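Local structure of ribosome-inactivating protein 3 (Zea mays, 2PQG) at residues P14-I19 / T196-F201; K34-P39 / A226-A231; R189-S194 / I255-K260. The protein is a maize member of the plant ribosome-inactivating protein family, a mixed beta-sheet joined to a largely helical body. One frame throughout, in Å; residues are numbered along the deposited sequence.

Interaction 1 of 3, residues P14-I19 / T196-F201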
loop_
_atom_site.group_PDB
_atom_site.type_symbol
_atom_site.label_atom_id
_atom_site.label_comp_id
_atom_site.label_asym_id
_atom_site.label_seq_id
_atom_site.Cartn_x
_atom_site.Cartn_y
_atom_site.Cartn_z
ATOM N N PRO A 14 -5.239 -16.914 -7.426
ATOM C CA PRO A 14 -6.038 -15.694 -7.278
ATOM C C PRO A 14 -5.588 -14.708 -6.209
ATOM O O PRO A 14 -5.116 -15.089 -5.146
ATOM C CB PRO A 14 -7.443 -16.236 -7.028
ATOM C CG PRO A 14 -7.184 -17.546 -6.324
ATOM C CD PRO A 14 -6.023 -18.116 -7.080
ATOM N N TYR A 15 -5.733 -13.425 -6.518
ATOM C CA TYR A 15 -5.374 -12.354 -5.602
ATOM C C TYR A 15 -6.101 -12.547 -4.263
ATOM O O TYR A 15 -5.511 -12.346 -3.198
ATOM C CB TYR A 15 -5.749 -11.003 -6.234
ATOM C CG TYR A 15 -5.694 -9.812 -5.301
ATOM C CD1 TYR A 15 -4.475 -9.240 -4.925
ATOM C CD2 TYR A 15 -6.870 -9.238 -4.815
ATOM C CE1 TYR A 15 -4.427 -8.115 -4.092
ATOM C CE2 TYR A 15 -6.839 -8.119 -3.980
ATOM C CZ TYR A 15 -5.614 -7.559 -3.627
ATOM O OH TYR A 15 -5.580 -6.435 -2.830
ATOM N N SER A 16 -7.372 -12.941 -4.322
ATOM C CA SER A 16 -8.182 -13.154 -3.116
ATOM C C SER A 16 -7.563 -14.193 -2.190
ATOM O O SER A 16 -7.701 -14.112 -0.970
ATOM C CB SER A 16 -9.589 -13.610 -3.497
ATOM O OG SER A 16 -9.527 -14.791 -4.276
ATOM N N ALA A 17 -6.890 -15.172 -2.788
ATOM C CA ALA A 17 -6.242 -16.237 -2.041
ATOM C C ALA A 17 -5.063 -15.683 -1.254
ATOM O O ALA A 17 -4.860 -16.008 -0.081
ATOM C CB ALA A 17 -5.763 -17.306 -2.995
ATOM N N PHE A 18 -4.276 -14.846 -1.913
ATOM C CA PHE A 18 -3.123 -14.250 -1.273
ATOM C C PHE A 18 -3.560 -13.353 -0.119
ATOM O O PHE A 18 -2.942 -13.336 0.939
ATOM C CB PHE A 18 -2.336 -13.435 -2.287
ATOM C CG PHE A 18 -1.104 -12.824 -1.724
ATOM C CD1 PHE A 18 -0.095 -13.630 -1.199
ATOM C CD2 PHE A 18 -0.959 -11.447 -1.688
ATOM C CE1 PHE A 18 1.052 -13.066 -0.644
ATOM C CE2 PHE A 18 0.177 -10.867 -1.137
ATOM C CZ PHE A 18 1.188 -11.678 -0.611
ATOM N N ILE A 19 -4.623 -12.599 -0.334
ATOM C CA ILE A 19 -5.133 -11.714 0.695
ATOM C C ILE A 19 -5.588 -12.552 1.891
ATOM O O ILE A 19 -5.148 -12.343 3.026
ATOM C CB ILE A 19 -6.320 -10.876 0.144
ATOM C CG1 ILE A 19 -5.814 -9.965 -0.976
ATOM C CG2 ILE A 19 -6.986 -10.064 1.264
ATOM C CD1 ILE A 19 -4.674 -9.073 -0.546
ATOM N N THR A 196 -12.718 -5.332 -4.648
ATOM C CA THR A 196 -12.649 -4.644 -5.931
ATOM C C THR A 196 -11.415 -5.039 -6.731
ATOM O O THR A 196 -11.504 -5.247 -7.944
ATOM C CB THR A 196 -12.668 -3.115 -5.734
ATOM O OG1 THR A 196 -13.900 -2.739 -5.105
ATOM C CG2 THR A 196 -12.552 -2.394 -7.077
ATOM N N VAL A 197 -10.271 -5.154 -6.064
ATOM C CA VAL A 197 -9.053 -5.535 -6.765
ATOM C C VAL A 197 -9.106 -6.992 -7.218
ATOM O O VAL A 197 -8.557 -7.323 -8.269
ATOM C CB VAL A 197 -7.788 -5.335 -5.901
ATOM C CG1 VAL A 197 -6.559 -5.861 -6.652
ATOM C CG2 VAL A 197 -7.614 -3.867 -5.573
ATOM N N ASP A 198 -9.760 -7.860 -6.446
ATOM C CA ASP A 198 -9.827 -9.264 -6.843
ATOM C C ASP A 198 -10.805 -9.459 -7.972
ATOM O O ASP A 198 -10.568 -10.255 -8.875
ATOM C CB ASP A 198 -10.241 -10.187 -5.696
ATOM C CG ASP A 198 -10.243 -11.657 -6.118
ATOM O OD1 ASP A 198 -9.155 -12.205 -6.412
ATOM O OD2 ASP A 198 -11.333 -12.263 -6.174
ATOM N N ALA A 199 -11.914 -8.736 -7.923
ATOM C CA ALA A 199 -12.912 -8.864 -8.968
ATOM C C ALA A 199 -12.346 -8.524 -10.347
ATOM O O ALA A 199 -12.661 -9.201 -11.326
ATOM C CB ALA A 199 -14.104 -7.982 -8.662
ATOM N N GLY A 200 -11.507 -7.494 -10.435
ATOM C CA GLY A 200 -10.964 -7.129 -11.731
ATOM C C GLY A 200 -9.487 -7.419 -11.903
ATOM O O GLY A 200 -8.853 -6.924 -12.833
ATOM N N PHE A 201 -8.937 -8.245 -11.025
ATOM C CA PHE A 201 -7.515 -8.560 -11.075
ATOM C C PHE A 201 -6.978 -9.104 -12.398
ATOM O O PHE A 201 -5.814 -8.879 -12.727
ATOM C CB PHE A 201 -7.163 -9.530 -9.954
ATOM C CG PHE A 201 -5.701 -9.542 -9.605
ATOM C CD1 PHE A 201 -4.915 -10.667 -9.852
ATOM C CD2 PHE A 201 -5.116 -8.434 -9.009
ATOM C CE1 PHE A 201 -3.579 -10.684 -9.511
ATOM C CE2 PHE A 201 -3.769 -8.444 -8.664
ATOM C CZ PHE A 201 -3.003 -9.572 -8.913
HETATM O O HOH W 1 -7.647 -13.308 -8.937
#
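Asp198 OD1 is gripped by two donors at the start of helix 15-27. The backbone N of Ser16 gives it a hydrogen bond of 2.8 Å, reaching the oxygen from above the carboxylate plane, 58° out of it, with an N-H...O angle of 138°. The second donor is a water that lies 3.1 Å from Asp198 OD1 and in turn accepts a bond from the N of Tyr15. Pro14 holds the N-cap position, so these two N-H groups belong to the first turn, where no earlier helical carbonyl is there to take them. A short acid suits the task: CG, anti to the backbone N (chi1 -177°), swings the carboxylate out from helix 191-199 to the N-H groups of Tyr15 and Ser16.

Beside this polar corner, Tyr15 fills the space between the helices. Val197 CG1 lies over one face of its ring, 3.7 Å from the centroid, while Ile19 CG1 of the next helical turn covers the opposite face. Asp198 CB sits at the ring edge, in its plane, 3.6 Å from Tyr15 CD2. Phe201, three residues on from Asp198, offers a ring face to Tyr15 CB, which rests over its centre at 3.6 Å from the centroid. The Tyr15 and Phe201 rings are near parallel but slid so far apart that they barely overlap; the aliphatic carbon, not the other ring, occupies the phenylalanine face. The phenol's oxygen is paired with Met183 O while its ring packs apolarly. A carboxylate facing the amino end of a helix dipole would probably be stabilised in its ionised form, and the water, bonded to both Asp198 OD1 and Tyr15 N, may pass the effect on to a second amide.

Interaction 2 of 3, residues K34-P39 / A226-A231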
loop_
_atom_site.group_PDB
_atom_site.type_symbol
_atom_site.label_atom_id
_atom_site.label_comp_id
_atom_site.label_asym_id
_atom_site.label_seq_id
_atom_site.Cartn_x
_atom_site.Cartn_y
_atom_site.Cartn_z
ATOM N N LYS A 34 -13.736 -6.496 22.311
ATOM C CA LYS A 34 -15.185 -6.663 22.401
ATOM C C LYS A 34 -15.874 -5.474 21.726
ATOM O O LYS A 34 -15.486 -4.322 21.940
ATOM C CB LYS A 34 -15.609 -6.751 23.873
ATOM C CG LYS A 34 -17.092 -7.028 24.091
ATOM C CD LYS A 34 -17.566 -6.537 25.458
ATOM C CE LYS A 34 -17.368 -7.572 26.556
ATOM N NZ LYS A 34 -15.952 -8.006 26.688
ATOM N N GLY A 35 -16.884 -5.748 20.908
ATOM C CA GLY A 35 -17.590 -4.669 20.239
ATOM C C GLY A 35 -16.970 -4.243 18.924
ATOM O O GLY A 35 -17.514 -3.391 18.225
ATOM N N ILE A 36 -15.830 -4.834 18.586
ATOM C CA ILE A 36 -15.135 -4.521 17.345
ATOM C C ILE A 36 -15.031 -5.795 16.498
ATOM O O ILE A 36 -14.241 -6.690 16.805
ATOM C CB ILE A 36 -13.711 -3.968 17.630
ATOM C CG1 ILE A 36 -13.808 -2.724 18.515
ATOM C CG2 ILE A 36 -13.012 -3.603 16.329
ATOM C CD1 ILE A 36 -12.475 -2.023 18.771
ATOM N N PHE A 37 -15.837 -5.877 15.442
ATOM C CA PHE A 37 -15.835 -7.039 14.561
ATOM C C PHE A 37 -14.444 -7.355 14.008
ATOM O O PHE A 37 -14.000 -8.496 14.067
ATOM C CB PHE A 37 -16.804 -6.823 13.395
ATOM C CG PHE A 37 -18.254 -6.790 13.798
ATOM C CD1 PHE A 37 -19.175 -6.058 13.047
ATOM C CD2 PHE A 37 -18.709 -7.503 14.909
ATOM C CE1 PHE A 37 -20.530 -6.031 13.395
ATOM C CE2 PHE A 37 -20.061 -7.485 15.269
ATOM C CZ PHE A 37 -20.973 -6.746 14.508
ATOM N N GLN A 38 -13.757 -6.347 13.476
ATOM C CA GLN A 38 -12.430 -6.552 12.903
ATOM C C GLN A 38 -11.322 -6.735 13.925
ATOM O O GLN A 38 -11.378 -6.189 15.022
ATOM C CB GLN A 38 -12.024 -5.367 12.022
ATOM C CG GLN A 38 -13.008 -4.988 10.944
ATOM C CD GLN A 38 -14.041 -3.992 11.423
ATOM O OE1 GLN A 38 -14.161 -3.725 12.622
ATOM N NE2 GLN A 38 -14.804 -3.441 10.486
ATOM N N PRO A 39 -10.300 -7.527 13.574
ATOM C CA PRO A 39 -9.170 -7.755 14.470
ATOM C C PRO A 39 -8.435 -6.428 14.633
ATOM O O PRO A 39 -8.385 -5.627 13.698
ATOM C CB PRO A 39 -8.332 -8.774 13.709
ATOM C CG PRO A 39 -9.358 -9.591 13.036
ATOM C CD PRO A 39 -10.328 -8.550 12.513
ATOM N N ALA A 226 -13.526 5.264 14.855
ATOM C CA ALA A 226 -14.962 5.044 14.942
ATOM C C ALA A 226 -15.219 3.597 15.349
ATOM O O ALA A 226 -16.152 3.314 16.101
ATOM C CB ALA A 226 -15.630 5.336 13.600
ATOM N N ALA A 227 -14.393 2.679 14.849
ATOM C CA ALA A 227 -14.557 1.269 15.180
ATOM C C ALA A 227 -14.567 1.125 16.693
ATOM O O ALA A 227 -15.393 0.400 17.256
ATOM C CB ALA A 227 -13.428 0.453 14.577
ATOM N N PHE A 228 -13.648 1.832 17.344
ATOM C CA PHE A 228 -13.541 1.803 18.801
ATOM C C PHE A 228 -14.689 2.551 19.483
ATOM O O PHE A 228 -15.171 2.129 20.538
ATOM C CB PHE A 228 -12.201 2.391 19.252
ATOM C CG PHE A 228 -11.064 1.403 19.224
ATOM C CD1 PHE A 228 -10.516 0.967 18.017
ATOM C CD2 PHE A 228 -10.544 0.901 20.414
ATOM C CE1 PHE A 228 -9.472 0.041 18.001
ATOM C CE2 PHE A 228 -9.503 -0.025 20.407
ATOM C CZ PHE A 228 -8.964 -0.453 19.199
ATOM N N GLU A 229 -15.125 3.658 18.886
ATOM C CA GLU A 229 -16.232 4.423 19.448
ATOM C C GLU A 229 -17.523 3.606 19.407
ATOM O O GLU A 229 -18.341 3.688 20.322
ATOM C CB GLU A 229 -16.444 5.729 18.679
ATOM C CG GLU A 229 -17.724 6.453 19.089
ATOM C CD GLU A 229 -17.901 7.805 18.421
ATOM O OE1 GLU A 229 -19.008 8.376 18.547
ATOM O OE2 GLU A 229 -16.943 8.298 17.781
ATOM N N TRP A 230 -17.702 2.832 18.335
ATOM C CA TRP A 230 -18.895 2.012 18.181
ATOM C C TRP A 230 -18.851 0.802 19.091
ATOM O O TRP A 230 -19.871 0.145 19.326
ATOM C CB TRP A 230 -19.090 1.600 16.714
ATOM C CG TRP A 230 -19.815 2.642 15.909
ATOM C CD1 TRP A 230 -20.862 3.418 16.319
ATOM C CD2 TRP A 230 -19.567 2.991 14.544
ATOM N NE1 TRP A 230 -21.283 4.230 15.291
ATOM C CE2 TRP A 230 -20.504 3.990 14.190
ATOM C CE3 TRP A 230 -18.646 2.556 13.585
ATOM C CZ2 TRP A 230 -20.546 4.561 12.918
ATOM C CZ3 TRP A 230 -18.690 3.127 12.316
ATOM C CH2 TRP A 230 -19.635 4.120 11.997
ATOM N N ALA A 231 -17.659 0.495 19.592
ATOM C CA ALA A 231 -17.490 -0.603 20.539
ATOM C C ALA A 231 -18.162 -0.129 21.852
ATOM O O ALA A 231 -18.811 -0.908 22.551
ATOM C CB ALA A 231 -16.015 -0.857 20.799
HETATM O O HOH W 2 -16.979 -1.297 16.496
#
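Lys34 meets helix 220-232 through its backbone: its carbonyl O lies 3.7 Å from Ala231 CB. At Gly35 the two backbones come within 4.1 Å, CA to CA, of each other at Ala231. Glycine suits the place twice over, since it has no side chain to keep the helix at a distance and it accepts a positive phi of 87°. Its carbonyl O stands 3.6 Å from Ala231 CA. The contact is a loop, running between helix 15-27 and strand 51-57, laid on the small-residue side of a helix, where Ala227 and Ala231, one turn apart, let the chain settle close. Ile36 supplies the apolar part. Its CG1 is anti to the carbonyl carbon (chi1 -58°) and meets Ala231 CB at 3.7 Å, and the extended chain carries CD1 on to the Phe228 ring. There the methyl sits over one face, almost exactly above the centre, 3.5 Å from the centroid and 6° off the normal, a CH-pi contact. The branch methyl CG2 reaches Ala227 CB more loosely, at 4.4 Å. Phe228 also meets the ring of His33, just before the loop segment.

Interaction 3 of 3, residues R189-S194 / I255-K260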
loop_
_atom_site.group_PDB
_atom_site.type_symbol
_atom_site.label_atom_id
_atom_site.label_comp_id
_atom_site.label_asym_id
_atom_site.label_seq_id
_atom_site.Cartn_x
_atom_site.Cartn_y
_atom_site.Cartn_z
ATOM N N ARG A 189 -5.824 -3.913 4.549
ATOM C CA ARG A 189 -6.618 -3.112 5.474
ATOM C C ARG A 189 -8.116 -3.122 5.163
ATOM O O ARG A 189 -8.946 -3.313 6.051
ATOM C CB ARG A 189 -6.170 -1.652 5.442
ATOM C CG ARG A 189 -4.867 -1.319 6.111
ATOM C CD ARG A 189 -4.539 0.127 5.791
ATOM N NE ARG A 189 -3.326 0.580 6.451
ATOM C CZ ARG A 189 -2.864 1.822 6.374
ATOM N NH1 ARG A 189 -3.516 2.725 5.658
ATOM N NH2 ARG A 189 -1.763 2.165 7.028
ATOM N N PHE A 190 -8.455 -2.889 3.899
ATOM C CA PHE A 190 -9.848 -2.815 3.486
ATOM C C PHE A 190 -10.335 -3.982 2.656
ATOM O O PHE A 190 -9.740 -4.294 1.622
ATOM C CB PHE A 190 -10.088 -1.545 2.661
ATOM C CG PHE A 190 -9.741 -0.278 3.369
ATOM C CD1 PHE A 190 -8.418 0.140 3.473
ATOM C CD2 PHE A 190 -10.738 0.502 3.937
ATOM C CE1 PHE A 190 -8.097 1.331 4.131
ATOM C CE2 PHE A 190 -10.426 1.688 4.593
ATOM C CZ PHE A 190 -9.103 2.103 4.693
ATOM N N ASN A 191 -11.422 -4.620 3.087
ATOM C CA ASN A 191 -11.982 -5.709 2.304
ATOM C C ASN A 191 -12.805 -5.092 1.167
ATOM O O ASN A 191 -13.274 -5.791 0.270
ATOM C CB ASN A 191 -12.838 -6.657 3.159
ATOM C CG ASN A 191 -13.702 -5.934 4.168
ATOM O OD1 ASN A 191 -14.746 -6.439 4.580
ATOM N ND2 ASN A 191 -13.266 -4.761 4.589
ATOM N N THR A 192 -12.969 -3.772 1.198
ATOM C CA THR A 192 -13.691 -3.096 0.129
ATOM C C THR A 192 -12.724 -3.001 -1.066
ATOM O O THR A 192 -13.134 -3.049 -2.223
ATOM C CB THR A 192 -14.179 -1.678 0.571
ATOM O OG1 THR A 192 -14.844 -1.030 -0.525
ATOM C CG2 THR A 192 -13.013 -0.824 1.057
ATOM N N VAL A 193 -11.435 -2.889 -0.762
ATOM C CA VAL A 193 -10.398 -2.809 -1.784
ATOM C C VAL A 193 -10.034 -4.204 -2.297
ATOM O O VAL A 193 -9.887 -4.407 -3.506
ATOM C CB VAL A 193 -9.122 -2.131 -1.235
ATOM C CG1 VAL A 193 -7.961 -2.317 -2.210
ATOM C CG2 VAL A 193 -9.395 -0.652 -1.011
ATOM N N SER A 194 -9.882 -5.161 -1.386
ATOM C CA SER A 194 -9.551 -6.513 -1.788
ATOM C C SER A 194 -10.683 -7.088 -2.645
ATOM O O SER A 194 -10.423 -7.851 -3.576
ATOM C CB SER A 194 -9.299 -7.390 -0.565
ATOM O OG SER A 194 -10.423 -7.411 0.287
ATOM N N ILE A 255 -16.356 -2.785 4.906
ATOM C CA ILE A 255 -15.364 -1.880 4.370
ATOM C C ILE A 255 -13.939 -2.076 4.846
ATOM O O ILE A 255 -13.021 -2.175 4.038
ATOM C CB ILE A 255 -15.846 -0.440 4.703
ATOM C CG1 ILE A 255 -17.107 -0.092 3.899
ATOM C CG2 ILE A 255 -14.759 0.577 4.475
ATOM C CD1 ILE A 255 -17.693 1.265 4.240
ATOM N N VAL A 256 -13.770 -2.067 6.163
ATOM C CA VAL A 256 -12.453 -2.270 6.753
ATOM C C VAL A 256 -12.360 -3.693 7.287
ATOM O O VAL A 256 -13.305 -4.216 7.879
ATOM C CB VAL A 256 -12.158 -1.287 7.905
ATOM C CG1 VAL A 256 -11.749 0.060 7.336
ATOM C CG2 VAL A 256 -13.382 -1.143 8.786
ATOM N N ALA A 257 -11.212 -4.322 7.064
ATOM C CA ALA A 257 -10.983 -5.691 7.509
ATOM C C ALA A 257 -10.161 -5.696 8.786
ATOM O O ALA A 257 -10.400 -6.505 9.674
ATOM C CB ALA A 257 -10.270 -6.490 6.412
ATOM N N LEU A 258 -9.199 -4.784 8.881
ATOM C CA LEU A 258 -8.352 -4.692 10.063
ATOM C C LEU A 258 -8.266 -3.247 10.555
ATOM O O LEU A 258 -7.935 -2.339 9.786
ATOM C CB LEU A 258 -6.950 -5.203 9.740
ATOM C CG LEU A 258 -6.829 -6.640 9.229
ATOM C CD1 LEU A 258 -5.435 -6.841 8.641
ATOM C CD2 LEU A 258 -7.105 -7.630 10.352
ATOM N N VAL A 259 -8.551 -3.030 11.839
ATOM C CA VAL A 259 -8.500 -1.680 12.377
ATOM C C VAL A 259 -7.239 -1.354 13.141
ATOM O O VAL A 259 -6.612 -2.213 13.763
ATOM C CB VAL A 259 -9.693 -1.375 13.297
ATOM C CG1 VAL A 259 -10.980 -1.509 12.521
ATOM C CG2 VAL A 259 -9.674 -2.290 14.503
ATOM N N LYS A 260 -6.893 -0.076 13.082
ATOM C CA LYS A 260 -5.730 0.473 13.747
ATOM C C LYS A 260 -5.992 0.550 15.256
ATOM O O LYS A 260 -6.993 1.131 15.702
ATOM C CB LYS A 260 -5.467 1.856 13.174
ATOM C CG LYS A 260 -4.178 2.492 13.595
ATOM C CD LYS A 260 -3.892 3.641 12.653
ATOM C CE LYS A 260 -2.639 4.387 13.034
ATOM N NZ LYS A 260 -2.183 3.986 14.387
#
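Arg189 O, at the carboxyl end of helix 171-189, accepts two backbone hydrogen bonds from consecutive residues of 255-260. Ala257 N is 2.7 Å from Arg189 O with an N-H...O angle of 163°, and Leu258 N is 3.2 Å from the same oxygen. Both amides lie near the carbonyl plane, each only slightly tilted from it. A third bond runs the other way, from Thr192 N to Ile255 O at 3.3 Å, more bent at 147°; it uses an amide of the first turn of helix 191-199. Phe190, which separates the two helices, sets its ring against Val256, with CE2 3.5 Å from Val256 CG1, and its CD2 lies 4.1 Å from Ile255 CG2. Thr192 and Ile255 run side by side, their CG2 methyls 4.1 Å apart. With Thr192 OG1 anti to the backbone N (chi1 178°), CG2 is left to face Ile255, and the threonine gives its methyl to that residue and its hydroxyl to Gln213. Around the contact, Arg189 bonds to Asn71 O and makes a cation-pi contact with Trp220, Val256 packs on Ile223 of helix 220-232, Ile255 on Gln216 of helix 211-217, and Leu258 on Ile27 of helix 15-27.

Interaction 3 lies between the other two, its centre about 13 Å from each of theirs. It shares helix 191-199 with interaction 1, and there Tyr15 CE2 packs 3.6 Å from Ser194 O. On its other flank the 34-39 loop of interaction 2 runs against 255-260: Gln38 NE2 is 3.1 Å from Val256 O, a probable hydrogen bond, and Pro39 O is 3.2 Å from Val259 N, probably another. Interactions 1 and 2 do not touch; their centres are about 26 Å apart and their nearest atoms about 11 Å. Along the sequence the segments of every pair of contacts alternate, and in interactions 1 and 2 an early segment lies against a later helix.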